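Side-chain contacts in delta (Bacillus subtilis, PDB 3ZH9), which probably opens the beta subunit dimer, as part of the complex that hydrolyses ATP to load that ring onto primed DNA for replication: residues A[254-257]-A[258-262]; A[299-302]-A[303-307]; A[313-316]-A[317-321]; A[324-327]-A[328-332]. All coordinates share one frame; numbering follows the deposited sequence.

Interaction 1: A[254-257]-A[258-262]; sequences LISN and QFRLI
Ile255 and Phe259 stand side by side, one turn apart on helix 248-269 of the C-terminal helical domain, a post-AAA type of domain. This is an i to i+4 contact on the buried face of the helix. Ile255 chi1 is -68°, which sets CG2 anti to the backbone N. From there Ile255 CG2 meets the edge of the Phe259 ring, in the ring plane, 3.6 Å from Phe259 CD2. The ring therefore receives the methyl at its edge and not over a face. Beyond this pair, Phe259 also makes an edge-to-face contact with the Phe299 ring.

On the exposed face, Arg260 bends at chi3 (-59°) and folds its guanidinium back over the preceding turn. Ser256 O sits over the centre of one face of the Arg260 guanidinium, 4.0 Å above the plane. Ser256 OG is 2.8 Å from Arg260 NH1, but the angle is too poor for a hydrogen bond. The Asn257 amide is turned 56° from the guanidinium. Its OD1 comes so near to NH2 of Arg260 that the fit there is doubtful.

Gln258 sends its amide away from this turn, and its NE2 donates to Gln295 OE1 on helix 286-296. On the backbone, Arg260 N donates to Ser256 O at 2.9 Å.

Interaction 2: A[299-302]-A[303-307]; sequences FSEE and ELRLI
Glu303 OE1 accepts the backbone N-H of Ser300, with Ser300 N to Glu303 OE1 at 3.0 Å. In return, Ser300 OG accepts from Glu303 N at 3.1 Å. The two bonds make a capping box at the start of helix 301-319, with Ser300 as N-cap. With chi1 at 66°, Ser300 OG sits between its backbone N and carbonyl carbon, where it can face Glu303 N. The N-H of Ser300 reaches OE1 on the anti side, 26° out of the carboxylate plane, and the bond is fairly straight at 165°. A carboxylate at this helix end would also be favoured by the helix dipole.

Just before the cap, Phe299 folds onto Leu304. Their side chains cross at about a right angle, with Phe299 CB 3.6 Å from Leu304 CG. Apolar contact between these two positions, N' and N4, is a hydrophobic staple. The Phe299 ring also reaches the next turn, where CE1 of Phe299 is 4.0 Å from Ile307 CD1. Phe299 O accepts from Lys266 NZ of helix 248-269, which ties the cap to its neighbour helix.

On the outer face, Glu301 and Arg305 stack, carboxylate over guanidinium. Glu301 OE2 and Arg305 NH2 make a salt bridge by charge alone, since no N-H points at OE2. Glu301 CD lies 3.4 Å above the Arg305 guanidinium plane, offset toward its rim.

Interaction 3: A[313-316]-A[317-321]; sequences VMDY and EMKTG
Asp315 and Lys319 are brought together by their torsions. Asp315 CG stands anti to the backbone N (chi1 178°), which leans the carboxylate along the helix toward the next turn. Lys319 runs extended until the last torsion, where chi4 of 61° turns NZ back to the acid. Lys319 NZ donates to Asp315 OD1 at 2.8 Å on its syn side, in a salt bridge. The aliphatic part of the lysine joins in, with Lys319 CD 3.5 Å from Asp315 OD2.

Tyr316 and Thr320 are matched in a different way. Tyr316 CG also points away from its own N, and the ring swings toward the helix end. Thr320 chi1 is 77°, and this holds OG1 over one face of the Tyr316 ring, 3.5 Å above its plane and offset toward the rim. Thr320 OG1 also donates to Tyr316 O at 2.9 Å. Thr320 N donates to Tyr316 O as well, at 3.0 Å and from the other face of the carbonyl plane. Tyr316 O is thus gripped twice where helix 301-319 of the C-terminal helical domain ends. Thr320 is the first residue to leave helical geometry.

On the buried side, Met314 and Met318 lie alongside each other and point the same way. Met318 is extended beyond CG, and its CE reaches 3.7 Å from Met314 SD. Met314 also touches Met252, and Met318 touches Pro248, both on helix 248-269. Near the solvent, the Glu317 carboxylate lies against one methyl of Val313, with Glu317 CD 3.7 Å from Val313 CG1.

Interaction 4: A[324-327]-A[328-332]; sequences DKQL and LLELF
Gln326 and Glu330 lean across one another on the first turns of helix 325-338, the last helix of the C-terminal helical domain. They form an i to i+4 side-chain pair. The amide and carboxylate planes are almost perpendicular, 85° apart. Gln326 NE2 donates to Glu330 OE2 at 3.1 Å, and the bond is straight enough at 161°. The acceptor lies in the amide plane, but the donor comes from above the carboxylate plane. Both chains are extended beyond CG. Gln326 CG sits anti to the backbone N (chi1 170°), which tilts the amide toward the following turn.

Glu330 has a second neighbour. Leu327 crosses it at about a right angle, with Leu327 CD1 3.8 Å from Glu330 OE1. One carboxylate oxygen thus takes the amide, while the other rests by a methyl. Next to this, Leu327 and Leu331 lie aslant, with Leu327 CG 4.0 Å from Leu331 CD1. This leucine pair is largely exposed.

Leu329 is buried and packs on Phe238 of helix 231-243. Gln326 touches Leu242 of that helix. The helix start is capped by Asp324, whose OD1 accepts weakly from Leu327 N at 3.4 Å. Leu328 N follows with a shorter bond to Asp324 O at 2.9 Å. One turn further on, Leu331 N donates to Leu327 O at 2.9 Å in a nearly straight bond.

In the fold
All four contacts lie in the C-terminal helical domain, spread over three helices that pack on each other. Interactions 3 and 4 are the closest pair, with centres about 11 Å apart, near the turn between helices 301-319 and 325-338. There Met318 CG meets Leu328 CD1 at 3.7 Å. Interactions 1 and 2 have centres about 12 Å apart and join through Phe259 CD2 and Ile307 CG2 at 3.6 Å. Interaction 4 reaches interaction 1 through Ile255 CD1 and Leu329 CD2 at 4.1 Å. Phe332 also touches Ile307 of interaction 2. Interactions 2 and 3 share one helix without touching, their nearest atoms about 7 Å apart.

Interaction 1: A[254-257]-A[258-262]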
loop_
_atom_site.group_PDB
_atom_site.type_symbol
_atom_site.label_atom_id
_atom_site.label_comp_id
_atom_site.label_asym_id
_atom_site.label_seq_id
_atom_site.Cartn_x
_atom_site.Cartn_y
_atom_site.Cartn_z
ATOM N N LEU A 254 6.534 -17.793 1.550
ATOM C CA LEU A 254 6.252 -16.686 2.468
ATOM C C LEU A 254 7.199 -16.652 3.687
ATOM O O LEU A 254 7.613 -15.587 4.127
ATOM C CB LEU A 254 4.797 -16.740 2.938
ATOM C CG LEU A 254 3.733 -16.698 1.832
ATOM C CD1 LEU A 254 2.325 -16.853 2.415
ATOM C CD2 LEU A 254 3.824 -15.438 0.982
ATOM N N ILE A 255 7.499 -17.820 4.248
ATOM C CA ILE A 255 8.461 -17.912 5.326
ATOM C C ILE A 255 9.789 -17.372 4.797
ATOM O O ILE A 255 10.415 -16.513 5.407
ATOM C CB ILE A 255 8.604 -19.365 5.814
ATOM C CG1 ILE A 255 7.309 -19.809 6.499
ATOM C CG2 ILE A 255 9.799 -19.503 6.773
ATOM C CD1 ILE A 255 7.224 -21.323 6.760
ATOM N N SER A 256 10.182 -17.851 3.624
ATOM C CA SER A 256 11.402 -17.390 2.973
ATOM C C SER A 256 11.416 -15.866 2.777
ATOM O O SER A 256 12.401 -15.209 3.097
ATOM C CB SER A 256 11.596 -18.125 1.634
ATOM O OG SER A 256 12.807 -17.731 1.013
ATOM N N ASN A 257 10.332 -15.303 2.247
ATOM C CA ASN A 257 10.255 -13.856 2.052
ATOM C C ASN A 257 10.445 -13.072 3.368
ATOM O O ASN A 257 11.026 -11.986 3.385
ATOM C CB ASN A 257 8.902 -13.453 1.433
ATOM C CG ASN A 257 8.667 -14.064 0.052
ATOM O OD1 ASN A 257 9.605 -14.367 -0.689
ATOM N ND2 ASN A 257 7.395 -14.239 -0.301
ATOM N N GLN A 258 9.906 -13.595 4.460
ATOM C CA GLN A 258 10.014 -12.904 5.734
ATOM C C GLN A 258 11.432 -12.989 6.283
ATOM O O GLN A 258 11.953 -12.010 6.824
ATOM C CB GLN A 258 9.001 -13.428 6.750
ATOM C CG GLN A 258 9.049 -12.722 8.124
ATOM C CD GLN A 258 8.680 -11.234 8.087
ATOM O OE1 GLN A 258 8.271 -10.699 7.053
ATOM N NE2 GLN A 258 8.826 -10.562 9.229
ATOM N N PHE A 259 12.061 -14.147 6.137
ATOM C CA PHE A 259 13.422 -14.305 6.645
ATOM C C PHE A 259 14.404 -13.467 5.853
ATOM O O PHE A 259 15.303 -12.877 6.422
ATOM C CB PHE A 259 13.839 -15.776 6.706
ATOM C CG PHE A 259 13.462 -16.437 7.999
ATOM C CD1 PHE A 259 14.050 -16.033 9.190
ATOM C CD2 PHE A 259 12.508 -17.429 8.037
ATOM C CE1 PHE A 259 13.690 -16.619 10.406
ATOM C CE2 PHE A 259 12.153 -18.034 9.251
ATOM C CZ PHE A 259 12.743 -17.615 10.436
ATOM N N ARG A 260 14.215 -13.390 4.537
ATOM C CA ARG A 260 15.020 -12.478 3.730
ATOM C C ARG A 260 14.825 -11.035 4.176
ATOM O O ARG A 260 15.786 -10.287 4.285
ATOM C CB ARG A 260 14.723 -12.641 2.233
ATOM C CG ARG A 260 15.353 -13.924 1.638
ATOM C CD ARG A 260 15.330 -13.930 0.109
ATOM N NE ARG A 260 13.967 -13.837 -0.389
ATOM C CZ ARG A 260 13.284 -14.867 -0.868
ATOM N NH1 ARG A 260 13.856 -16.065 -0.943
ATOM N NH2 ARG A 260 12.041 -14.695 -1.287
ATOM N N LEU A 261 13.578 -10.650 4.438
ATOM C CA LEU A 261 13.291 -9.313 4.946
ATOM C C LEU A 261 13.968 -9.027 6.285
ATOM O O LEU A 261 14.484 -7.930 6.504
ATOM C CB LEU A 261 11.789 -9.120 5.101
ATOM C CG LEU A 261 11.354 -7.732 5.566
ATOM C CD1 LEU A 261 11.883 -6.622 4.665
ATOM C CD2 LEU A 261 9.823 -7.685 5.681
ATOM N N ILE A 262 13.931 -9.996 7.198
ATOM C CA ILE A 262 14.568 -9.803 8.501
ATOM C C ILE A 262 16.073 -9.578 8.337
ATOM O O ILE A 262 16.650 -8.651 8.906
ATOM C CB ILE A 262 14.311 -11.021 9.421
ATOM C CG1 ILE A 262 12.829 -11.070 9.803
ATOM C CG2 ILE A 262 15.147 -10.929 10.689
ATOM C CD1 ILE A 262 12.395 -12.428 10.278
#

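Interaction 2: A[299-302]-A[303-307]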
loop_
_atom_site.group_PDB
_atom_site.type_symbol
_atom_site.label_atom_id
_atom_site.label_comp_id
_atom_site.label_asym_id
_atom_site.label_seq_id
_atom_site.Cartn_x
_atom_site.Cartn_y
_atom_site.Cartn_z
ATOM N N PHE A 299 17.331 -12.734 16.234
ATOM C CA PHE A 299 18.198 -13.662 15.492
ATOM C C PHE A 299 19.597 -13.090 15.272
ATOM O O PHE A 299 19.772 -11.872 15.127
ATOM C CB PHE A 299 17.630 -13.957 14.102
ATOM C CG PHE A 299 16.322 -14.682 14.110
ATOM C CD1 PHE A 299 16.285 -16.070 14.179
ATOM C CD2 PHE A 299 15.130 -13.982 14.041
ATOM C CE1 PHE A 299 15.080 -16.742 14.173
ATOM C CE2 PHE A 299 13.922 -14.643 14.034
ATOM C CZ PHE A 299 13.893 -16.025 14.098
ATOM N N SER A 300 20.588 -13.969 15.185
ATOM C CA SER A 300 21.909 -13.526 14.795
ATOM C C SER A 300 21.992 -13.541 13.280
ATOM O O SER A 300 21.200 -14.188 12.606
ATOM C CB SER A 300 22.998 -14.409 15.401
ATOM O OG SER A 300 22.919 -15.714 14.874
ATOM N N GLU A 301 22.945 -12.792 12.752
ATOM C CA GLU A 301 23.194 -12.758 11.327
ATOM C C GLU A 301 23.449 -14.182 10.832
ATOM O O GLU A 301 22.918 -14.604 9.802
ATOM C CB GLU A 301 24.414 -11.874 11.082
ATOM C CG GLU A 301 24.569 -11.352 9.692
ATOM C CD GLU A 301 25.838 -10.517 9.539
ATOM O OE1 GLU A 301 26.882 -10.913 10.109
ATOM O OE2 GLU A 301 25.790 -9.466 8.855
ATOM N N GLU A 302 24.259 -14.929 11.579
ATOM C CA GLU A 302 24.620 -16.287 11.176
ATOM C C GLU A 302 23.423 -17.237 11.157
ATOM O O GLU A 302 23.310 -18.070 10.264
ATOM C CB GLU A 302 25.746 -16.872 12.051
ATOM C CG GLU A 302 25.986 -18.347 11.727
ATOM C CD GLU A 302 27.083 -19.009 12.551
ATOM O OE1 GLU A 302 27.548 -18.415 13.553
ATOM O OE2 GLU A 302 27.478 -20.139 12.186
ATOM N N GLU A 303 22.527 -17.126 12.132
ATOM C CA GLU A 303 21.302 -17.932 12.097
ATOM C C GLU A 303 20.487 -17.643 10.835
ATOM O O GLU A 303 20.014 -18.549 10.148
ATOM C CB GLU A 303 20.417 -17.618 13.290
ATOM C CG GLU A 303 20.902 -18.141 14.622
ATOM C CD GLU A 303 19.905 -17.822 15.735
ATOM O OE1 GLU A 303 19.940 -16.686 16.272
ATOM O OE2 GLU A 303 19.066 -18.700 16.044
ATOM N N LEU A 304 20.312 -16.359 10.551
ATOM C CA LEU A 304 19.475 -15.937 9.437
ATOM C C LEU A 304 20.023 -16.459 8.117
ATOM O O LEU A 304 19.275 -16.916 7.277
ATOM C CB LEU A 304 19.359 -14.405 9.433
ATOM C CG LEU A 304 18.511 -13.843 10.583
ATOM C CD1 LEU A 304 18.640 -12.322 10.703
ATOM C CD2 LEU A 304 17.018 -14.270 10.435
ATOM N N ARG A 305 21.340 -16.398 7.947
ATOM C CA ARG A 305 21.979 -16.931 6.757
ATOM C C ARG A 305 21.759 -18.434 6.611
ATOM O O ARG A 305 21.511 -18.911 5.519
ATOM C CB ARG A 305 23.482 -16.631 6.766
ATOM C CG ARG A 305 23.806 -15.177 6.510
ATOM C CD ARG A 305 25.257 -14.884 6.882
ATOM N NE ARG A 305 25.664 -13.514 6.550
ATOM C CZ ARG A 305 26.806 -12.965 6.959
ATOM N NH1 ARG A 305 27.631 -13.659 7.736
ATOM N NH2 ARG A 305 27.121 -11.726 6.610
ATOM N N LEU A 306 21.876 -19.174 7.710
ATOM C CA LEU A 306 21.611 -20.613 7.717
ATOM C C LEU A 306 20.153 -20.889 7.375
ATOM O O LEU A 306 19.851 -21.739 6.535
ATOM C CB LEU A 306 21.911 -21.199 9.102
ATOM C CG LEU A 306 23.367 -21.015 9.543
ATOM C CD1 LEU A 306 23.590 -21.430 11.000
ATOM C CD2 LEU A 306 24.319 -21.772 8.607
ATOM N N ILE A 307 19.252 -20.155 8.024
ATOM C CA ILE A 307 17.826 -20.380 7.827
ATOM C C ILE A 307 17.477 -20.131 6.365
ATOM O O ILE A 307 16.793 -20.925 5.730
ATOM C CB ILE A 307 16.970 -19.511 8.777
ATOM C CG1 ILE A 307 17.053 -20.079 10.205
ATOM C CG2 ILE A 307 15.507 -19.476 8.309
ATOM C CD1 ILE A 307 16.590 -19.102 11.311
#

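Interaction 3: A[313-316]-A[317-321]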
loop_
_atom_site.group_PDB
_atom_site.type_symbol
_atom_site.label_atom_id
_atom_site.label_comp_id
_atom_site.label_asym_id
_atom_site.label_seq_id
_atom_site.Cartn_x
_atom_site.Cartn_y
_atom_site.Cartn_z
ATOM N N VAL A 313 17.290 -24.605 -0.162
ATOM C CA VAL A 313 17.413 -26.035 -0.381
ATOM C C VAL A 313 16.030 -26.674 -0.398
ATOM O O VAL A 313 15.728 -27.482 -1.274
ATOM C CB VAL A 313 18.309 -26.732 0.672
ATOM C CG1 VAL A 313 18.243 -28.255 0.486
ATOM C CG2 VAL A 313 19.757 -26.256 0.551
ATOM N N MET A 314 15.180 -26.302 0.556
ATOM C CA MET A 314 13.842 -26.888 0.619
ATOM C C MET A 314 13.040 -26.555 -0.630
ATOM O O MET A 314 12.283 -27.385 -1.145
ATOM C CB MET A 314 13.094 -26.402 1.855
ATOM C CG MET A 314 11.697 -26.994 1.978
ATOM S SD MET A 314 10.826 -26.261 3.374
ATOM C CE MET A 314 11.959 -26.691 4.690
ATOM N N ASP A 315 13.197 -25.329 -1.113
ATOM C CA ASP A 315 12.502 -24.911 -2.321
ATOM C C ASP A 315 12.874 -25.831 -3.479
ATOM O O ASP A 315 12.027 -26.222 -4.273
ATOM C CB ASP A 315 12.834 -23.456 -2.667
ATOM C CG ASP A 315 12.176 -23.005 -3.951
ATOM O OD1 ASP A 315 10.960 -22.721 -3.930
ATOM O OD2 ASP A 315 12.871 -22.943 -4.985
ATOM N N TYR A 316 14.150 -26.177 -3.566
ATOM C CA TYR A 316 14.630 -27.037 -4.634
ATOM C C TYR A 316 14.161 -28.479 -4.448
ATOM O O TYR A 316 13.768 -29.143 -5.406
ATOM C CB TYR A 316 16.153 -26.980 -4.710
ATOM C CG TYR A 316 16.751 -28.002 -5.648
ATOM C CD1 TYR A 316 16.725 -27.807 -7.021
ATOM C CD2 TYR A 316 17.341 -29.161 -5.159
ATOM C CE1 TYR A 316 17.268 -28.737 -7.886
ATOM C CE2 TYR A 316 17.884 -30.100 -6.014
ATOM C CZ TYR A 316 17.846 -29.884 -7.377
ATOM O OH TYR A 316 18.389 -30.814 -8.238
ATOM N N GLU A 317 14.201 -28.963 -3.211
ATOM C CA GLU A 317 13.792 -30.329 -2.915
ATOM C C GLU A 317 12.284 -30.520 -3.090
ATOM O O GLU A 317 11.807 -31.636 -3.320
ATOM C CB GLU A 317 14.238 -30.726 -1.507
ATOM C CG GLU A 317 15.727 -31.018 -1.399
ATOM C CD GLU A 317 16.183 -31.252 0.031
ATOM O OE1 GLU A 317 15.476 -30.807 0.963
ATOM O OE2 GLU A 317 17.251 -31.876 0.221
ATOM N N MET A 318 11.539 -29.425 -2.986
ATOM C CA MET A 318 10.095 -29.465 -3.187
ATOM C C MET A 318 9.731 -29.380 -4.673
ATOM O O MET A 318 8.865 -30.120 -5.157
ATOM C CB MET A 318 9.402 -28.339 -2.409
ATOM C CG MET A 318 9.111 -28.663 -0.955
ATOM S SD MET A 318 8.106 -27.385 -0.173
ATOM C CE MET A 318 8.082 -27.973 1.517
ATOM N N LYS A 319 10.393 -28.473 -5.387
ATOM C CA LYS A 319 10.101 -28.241 -6.797
ATOM C C LYS A 319 10.519 -29.427 -7.669
ATOM O O LYS A 319 9.850 -29.761 -8.650
ATOM C CB LYS A 319 10.781 -26.955 -7.283
ATOM C CG LYS A 319 9.982 -25.673 -7.037
ATOM C CD LYS A 319 10.798 -24.431 -7.413
ATOM C CE LYS A 319 9.932 -23.178 -7.475
ATOM N NZ LYS A 319 9.293 -22.853 -6.166
ATOM N N THR A 320 11.622 -30.068 -7.303
ATOM C CA THR A 320 12.157 -31.160 -8.103
ATOM C C THR A 320 12.094 -32.488 -7.355
ATOM O O THR A 320 12.403 -32.562 -6.167
ATOM C CB THR A 320 13.613 -30.879 -8.530
ATOM O OG1 THR A 320 14.495 -31.117 -7.426
ATOM C CG2 THR A 320 13.768 -29.436 -8.996
ATOM N N GLY A 321 11.689 -33.536 -8.059
ATOM C CA GLY A 321 11.640 -34.863 -7.476
ATOM C C GLY A 321 10.555 -35.014 -6.431
ATOM O O GLY A 321 9.912 -34.040 -6.035
#

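Interaction 4: A[324-327]-A[328-332]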
loop_
_atom_site.group_PDB
_atom_site.type_symbol
_atom_site.label_atom_id
_atom_site.label_comp_id
_atom_site.label_asym_id
_atom_site.label_seq_id
_atom_site.Cartn_x
_atom_site.Cartn_y
_atom_site.Cartn_z
ATOM N N ASP A 324 8.340 -35.867 0.431
ATOM C CA ASP A 324 7.108 -35.471 1.111
ATOM C C ASP A 324 7.189 -33.995 1.496
ATOM O O ASP A 324 7.894 -33.637 2.437
ATOM C CB ASP A 324 6.882 -36.329 2.359
ATOM C CG ASP A 324 5.566 -36.019 3.056
ATOM O OD1 ASP A 324 4.922 -35.001 2.722
ATOM O OD2 ASP A 324 5.175 -36.796 3.950
ATOM N N LYS A 325 6.466 -33.145 0.766
ATOM C CA LYS A 325 6.548 -31.698 0.962
ATOM C C LYS A 325 6.233 -31.242 2.391
ATOM O O LYS A 325 6.981 -30.456 2.975
ATOM C CB LYS A 325 5.651 -30.961 -0.033
ATOM C CG LYS A 325 6.050 -31.145 -1.484
ATOM C CD LYS A 325 5.239 -30.229 -2.393
ATOM C CE LYS A 325 5.677 -30.355 -3.842
ATOM N NZ LYS A 325 5.427 -31.724 -4.373
ATOM N N GLN A 326 5.123 -31.720 2.946
ATOM C CA GLN A 326 4.761 -31.373 4.317
ATOM C C GLN A 326 5.843 -31.831 5.286
ATOM O O GLN A 326 6.172 -31.129 6.244
ATOM C CB GLN A 326 3.419 -31.994 4.714
ATOM C CG GLN A 326 3.108 -31.874 6.204
ATOM C CD GLN A 326 1.683 -32.261 6.541
ATOM O OE1 GLN A 326 0.810 -32.275 5.671
ATOM N NE2 GLN A 326 1.436 -32.573 7.812
ATOM N N LEU A 327 6.388 -33.016 5.030
ATOM C CA LEU A 327 7.426 -33.579 5.884
ATOM C C LEU A 327 8.680 -32.714 5.862
ATOM O O LEU A 327 9.270 -32.444 6.908
ATOM C CB LEU A 327 7.775 -35.008 5.455
ATOM C CG LEU A 327 8.978 -35.574 6.211
ATOM C CD1 LEU A 327 8.617 -35.800 7.673
ATOM C CD2 LEU A 327 9.512 -36.850 5.562
ATOM N N LEU A 328 9.093 -32.297 4.668
ATOM C CA LEU A 328 10.204 -31.358 4.536
ATOM C C LEU A 328 9.980 -30.150 5.442
ATOM O O LEU A 328 10.882 -29.730 6.167
ATOM C CB LEU A 328 10.368 -30.905 3.080
ATOM C CG LEU A 328 10.990 -31.912 2.102
ATOM C CD1 LEU A 328 10.964 -31.373 0.679
ATOM C CD2 LEU A 328 12.414 -32.278 2.509
ATOM N N LEU A 329 8.764 -29.611 5.416
ATOM C CA LEU A 329 8.447 -28.425 6.202
ATOM C C LEU A 329 8.432 -28.736 7.693
ATOM O O LEU A 329 8.908 -27.941 8.501
ATOM C CB LEU A 329 7.109 -27.824 5.766
ATOM C CG LEU A 329 7.130 -26.499 4.992
ATOM C CD1 LEU A 329 5.738 -26.173 4.480
ATOM C CD2 LEU A 329 7.670 -25.340 5.831
ATOM N N GLU A 330 7.878 -29.891 8.052
ATOM C CA GLU A 330 7.852 -30.327 9.445
ATOM C C GLU A 330 9.266 -30.398 10.017
ATOM O O GLU A 330 9.528 -29.877 11.095
ATOM C CB GLU A 330 7.173 -31.700 9.576
ATOM C CG GLU A 330 5.648 -31.663 9.632
ATOM C CD GLU A 330 5.028 -33.061 9.599
ATOM O OE1 GLU A 330 5.783 -34.044 9.423
ATOM O OE2 GLU A 330 3.787 -33.168 9.742
ATOM N N LEU A 331 10.166 -31.067 9.294
ATOM C CA LEU A 331 11.567 -31.187 9.703
ATOM C C LEU A 331 12.227 -29.823 9.908
ATOM O O LEU A 331 12.828 -29.569 10.954
ATOM C CB LEU A 331 12.352 -32.008 8.675
ATOM C CG LEU A 331 11.913 -33.467 8.557
ATOM C CD1 LEU A 331 12.553 -34.137 7.349
ATOM C CD2 LEU A 331 12.219 -34.233 9.842
ATOM N N PHE A 332 12.103 -28.950 8.910
ATOM C CA PHE A 332 12.605 -27.577 9.006
ATOM C C PHE A 332 12.133 -26.868 10.281
ATOM O O PHE A 332 12.939 -26.333 11.053
ATOM C CB PHE A 332 12.176 -26.770 7.780
ATOM C CG PHE A 332 12.469 -25.289 7.893
ATOM C CD1 PHE A 332 13.770 -24.808 7.764
ATOM C CD2 PHE A 332 11.443 -24.382 8.133
ATOM C CE1 PHE A 332 14.042 -23.448 7.886
ATOM C CE2 PHE A 332 11.706 -23.014 8.248
ATOM C CZ PHE A 332 13.005 -22.547 8.121
#